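Local coordinates for fumarate reductase iron-sulfur subunit (Mycolicibacterium smegmatis, PDB 7D6V), which probably relays electrons from succinate oxidation through its three iron-sulfur clusters to quinone as part of the succinate dehydrogenase Sdh1, at residues P46-R51 with M98-T103. Residues are numbered along the deposited sequence; the frame is centred on the assembly and turned at random.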
ATOM      1  N   PRO B  46      16.049   9.124 -21.966  1.00 16.71           N
ATOM      2  CA  PRO B  46      16.209   7.719 -21.557  1.00 16.71           C
ATOM      3  C   PRO B  46      16.797   7.544 -20.166  1.00 16.71           C
ATOM      4  O   PRO B  46      16.501   6.546 -19.499  1.00 16.71           O
ATOM      5  CB  PRO B  46      17.141   7.143 -22.633  1.00 16.71           C
ATOM      6  CG  PRO B  46      17.170   8.151 -23.729  1.00 16.71           C
ATOM      7  CD  PRO B  46      16.910   9.470 -23.105  1.00 16.71           C
ATOM      8  N   ASP B  47      17.621   8.486 -19.707  1.00 17.33           N
ATOM      9  CA  ASP B  47      18.337   8.369 -18.443  1.00 17.33           C
ATOM     10  C   ASP B  47      17.674   9.150 -17.313  1.00 17.33           C
ATOM     11  O   ASP B  47      18.334   9.470 -16.321  1.00 17.33           O
ATOM     12  CB  ASP B  47      19.782   8.831 -18.615  1.00 17.33           C
ATOM     13  CG  ASP B  47      19.880  10.203 -19.236  1.00 17.33           C
ATOM     14  OD1 ASP B  47      18.895  10.639 -19.867  1.00 17.33           O
ATOM     15  OD2 ASP B  47      20.929  10.857 -19.079  1.00 17.33           O
ATOM     16  N   LEU B  48      16.389   9.466 -17.438  1.00 15.82           N
ATOM     17  CA  LEU B  48      15.682  10.214 -16.407  1.00 15.82           C
ATOM     18  C   LEU B  48      15.344   9.311 -15.225  1.00 15.82           C
ATOM     19  O   LEU B  48      14.786   8.226 -15.402  1.00 15.82           O
ATOM     20  CB  LEU B  48      14.409  10.833 -16.979  1.00 15.82           C
ATOM     21  CG  LEU B  48      13.405  11.408 -15.985  1.00 15.82           C
ATOM     22  CD1 LEU B  48      13.875  12.754 -15.499  1.00 15.82           C
ATOM     23  CD2 LEU B  48      12.044  11.521 -16.636  1.00 15.82           C
ATOM     24  N   ALA B  49      15.657   9.780 -14.018  1.00 15.48           N
ATOM     25  CA  ALA B  49      15.524   8.983 -12.804  1.00 15.48           C
ATOM     26  C   ALA B  49      14.103   9.061 -12.249  1.00 15.48           C
ATOM     27  O   ALA B  49      13.587  10.156 -12.019  1.00 15.48           O
ATOM     28  CB  ALA B  49      16.527   9.484 -11.767  1.00 15.48           C
ATOM     29  N   VAL B  50      13.467   7.902 -12.029  1.00 15.76           N
ATOM     30  CA  VAL B  50      12.045   7.885 -11.673  1.00 15.76           C
ATOM     31  C   VAL B  50      11.743   7.079 -10.412  1.00 15.76           C
ATOM     32  O   VAL B  50      11.156   7.610  -9.463  1.00 15.76           O
ATOM     33  CB  VAL B  50      11.194   7.368 -12.845  1.00 15.76           C
ATOM     34  CG1 VAL B  50       9.725   7.379 -12.473  1.00 15.76           C
ATOM     35  CG2 VAL B  50      11.419   8.219 -14.066  1.00 15.76           C
ATOM     36  N   ARG B  51      12.130   5.800 -10.388  1.00 14.63           N
ATOM     37  CA  ARG B  51      11.839   4.879  -9.278  1.00 14.63           C
ATOM     38  C   ARG B  51      10.334   4.645  -9.096  1.00 14.63           C
ATOM     39  O   ARG B  51       9.697   5.148  -8.173  1.00 14.63           O
ATOM     40  CB  ARG B  51      12.458   5.350  -7.958  1.00 14.63           C
ATOM     41  CG  ARG B  51      12.326   4.302  -6.865  1.00 14.63           C
ATOM     42  CD  ARG B  51      12.343   4.890  -5.474  1.00 14.63           C
ATOM     43  NE  ARG B  51      13.690   4.925  -4.919  1.00 14.63           N
ATOM     44  CZ  ARG B  51      14.119   5.837  -4.057  1.00 14.63           C
ATOM     45  NH1 ARG B  51      13.302   6.792  -3.637  1.00 14.63           N
ATOM     46  NH2 ARG B  51      15.362   5.792  -3.610  1.00 14.63           N
ATOM     47  N   MET B  98      18.903  11.924  -4.698  1.00 15.66           N
ATOM     48  CA  MET B  98      19.845  11.054  -5.394  1.00 15.66           C
ATOM     49  C   MET B  98      20.081  11.552  -6.813  1.00 15.66           C
ATOM     50  O   MET B  98      21.205  11.908  -7.183  1.00 15.66           O
ATOM     51  CB  MET B  98      19.324   9.615  -5.416  1.00 15.66           C
ATOM     52  CG  MET B  98      19.584   8.824  -4.154  1.00 15.66           C
ATOM     53  SD  MET B  98      18.745   7.232  -4.190  1.00 15.66           S
ATOM     54  CE  MET B  98      19.382   6.477  -2.701  1.00 15.66           C
ATOM     55  N   ARG B  99      19.024  11.591  -7.613  1.00 15.48           N
ATOM     56  CA  ARG B  99      19.078  12.147  -8.954  1.00 15.48           C
ATOM     57  C   ARG B  99      17.707  12.749  -9.242  1.00 15.48           C
ATOM     58  O   ARG B  99      16.960  13.068  -8.313  1.00 15.48           O
ATOM     59  CB  ARG B  99      19.530  11.080  -9.963  1.00 15.48           C
ATOM     60  CG  ARG B  99      20.320  11.657 -11.116  1.00 15.48           C
ATOM     61  CD  ARG B  99      20.448  10.683 -12.254  1.00 15.48           C
ATOM     62  NE  ARG B  99      20.888  11.349 -13.471  1.00 15.48           N
ATOM     63  CZ  ARG B  99      20.692  10.873 -14.692  1.00 15.48           C
ATOM     64  NH1 ARG B  99      20.065   9.718 -14.859  1.00 15.48           N
ATOM     65  NH2 ARG B  99      21.124  11.551 -15.744  1.00 15.48           N
ATOM     66  N   ASP B 100      17.365  12.877 -10.526  1.00 14.59           N
ATOM     67  CA  ASP B 100      16.298  13.765 -10.981  1.00 14.59           C
ATOM     68  C   ASP B 100      15.036  13.724 -10.121  1.00 14.59           C
ATOM     69  O   ASP B 100      14.660  14.729  -9.513  1.00 14.59           O
ATOM     70  CB  ASP B 100      15.960  13.422 -12.434  1.00 14.59           C
ATOM     71  CG  ASP B 100      17.193  13.214 -13.281  1.00 14.59           C
ATOM     72  OD1 ASP B 100      18.046  14.122 -13.328  1.00 14.59           O
ATOM     73  OD2 ASP B 100      17.319  12.138 -13.896  1.00 14.59           O
ATOM     74  N   LEU B 101      14.374  12.573 -10.038  1.00 13.85           N
ATOM     75  CA  LEU B 101      13.151  12.462  -9.251  1.00 13.85           C
ATOM     76  C   LEU B 101      13.282  11.476  -8.101  1.00 13.85           C
ATOM     77  O   LEU B 101      12.277  11.140  -7.469  1.00 13.85           O
ATOM     78  CB  LEU B 101      11.970  12.066 -10.139  1.00 13.85           C
ATOM     79  CG  LEU B 101      11.544  13.057 -11.223  1.00 13.85           C
ATOM     80  CD1 LEU B 101      10.335  12.531 -11.968  1.00 13.85           C
ATOM     81  CD2 LEU B 101      11.261  14.424 -10.633  1.00 13.85           C
ATOM     82  N   VAL B 102      14.491  11.009  -7.812  1.00 14.48           N
ATOM     83  CA  VAL B 102      14.736   9.983  -6.809  1.00 14.48           C
ATOM     84  C   VAL B 102      15.446  10.624  -5.628  1.00 14.48           C
ATOM     85  O   VAL B 102      16.439  11.338  -5.805  1.00 14.48           O
ATOM     86  CB  VAL B 102      15.564   8.827  -7.393  1.00 14.48           C
ATOM     87  CG1 VAL B 102      15.729   7.724  -6.376  1.00 14.48           C
ATOM     88  CG2 VAL B 102      14.902   8.302  -8.636  1.00 14.48           C
ATOM     89  N   THR B 103      14.935  10.375  -4.427  1.00 14.35           N
ATOM     90  CA  THR B 103      15.539  10.873  -3.205  1.00 14.35           C
ATOM     91  C   THR B 103      16.035   9.706  -2.364  1.00 14.35           C
ATOM     92  O   THR B 103      15.641   8.555  -2.562  1.00 14.35           O
ATOM     93  CB  THR B 103      14.556  11.722  -2.388  1.00 14.35           C
ATOM     94  OG1 THR B 103      13.314  11.022  -2.253  1.00 14.35           O
ATOM     95  CG2 THR B 103      14.310  13.048  -3.074  1.00 14.35           C
TER
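Ala-49 packs its CB against Val-102 CG2 at 3.7 Å, where the loop after helix 33-43 meets a beta hairpin in the 2Fe-2S domain. The hairpin joins strands 97-99 and 102-103. It carries a classic beta bulge: the backbone N atoms of Met-98 and Arg-99 both bond to Val-102 O. The CB of Ala-49 also lies 3.8 Å from Arg-99 CB, so the small side chain rests against a residue of each strand. Arg-51 uses the other methyl of Val-102. Its chain bends at chi3 (-92°) and lays one guanidinium face over Val-102 CG1, which sits 3.3 Å above the centre of the plane. The backbone of Ala-49 is bonded to the turn residues Asp-100 and Leu-101. Ala-49 N donates to the anti lone pair of Asp-100 OD2 at 2.9 Å, and Leu-101 N returns a weak bond to Ala-49 O. Asp-100 OD1 turns to Arg-12 and Gly-13 of strand 4-14. A salt bridge joins Arg-99 NH2 to Asp-47 OD2 at 3.4 Å; its hydrogen bond is weak. Phe-530 of the succinate dehydrogenase subunit A chain packs on Ala-49 and Val-102, so the contact lies at the subunit interface. Arg-51 NH1 and NH2 both donate to Thr-103 O, at 3.1 and 3.0 Å, in bent bonds (N-H...O 136° and 142°) with the oxygen tilted from the guanidinium plane.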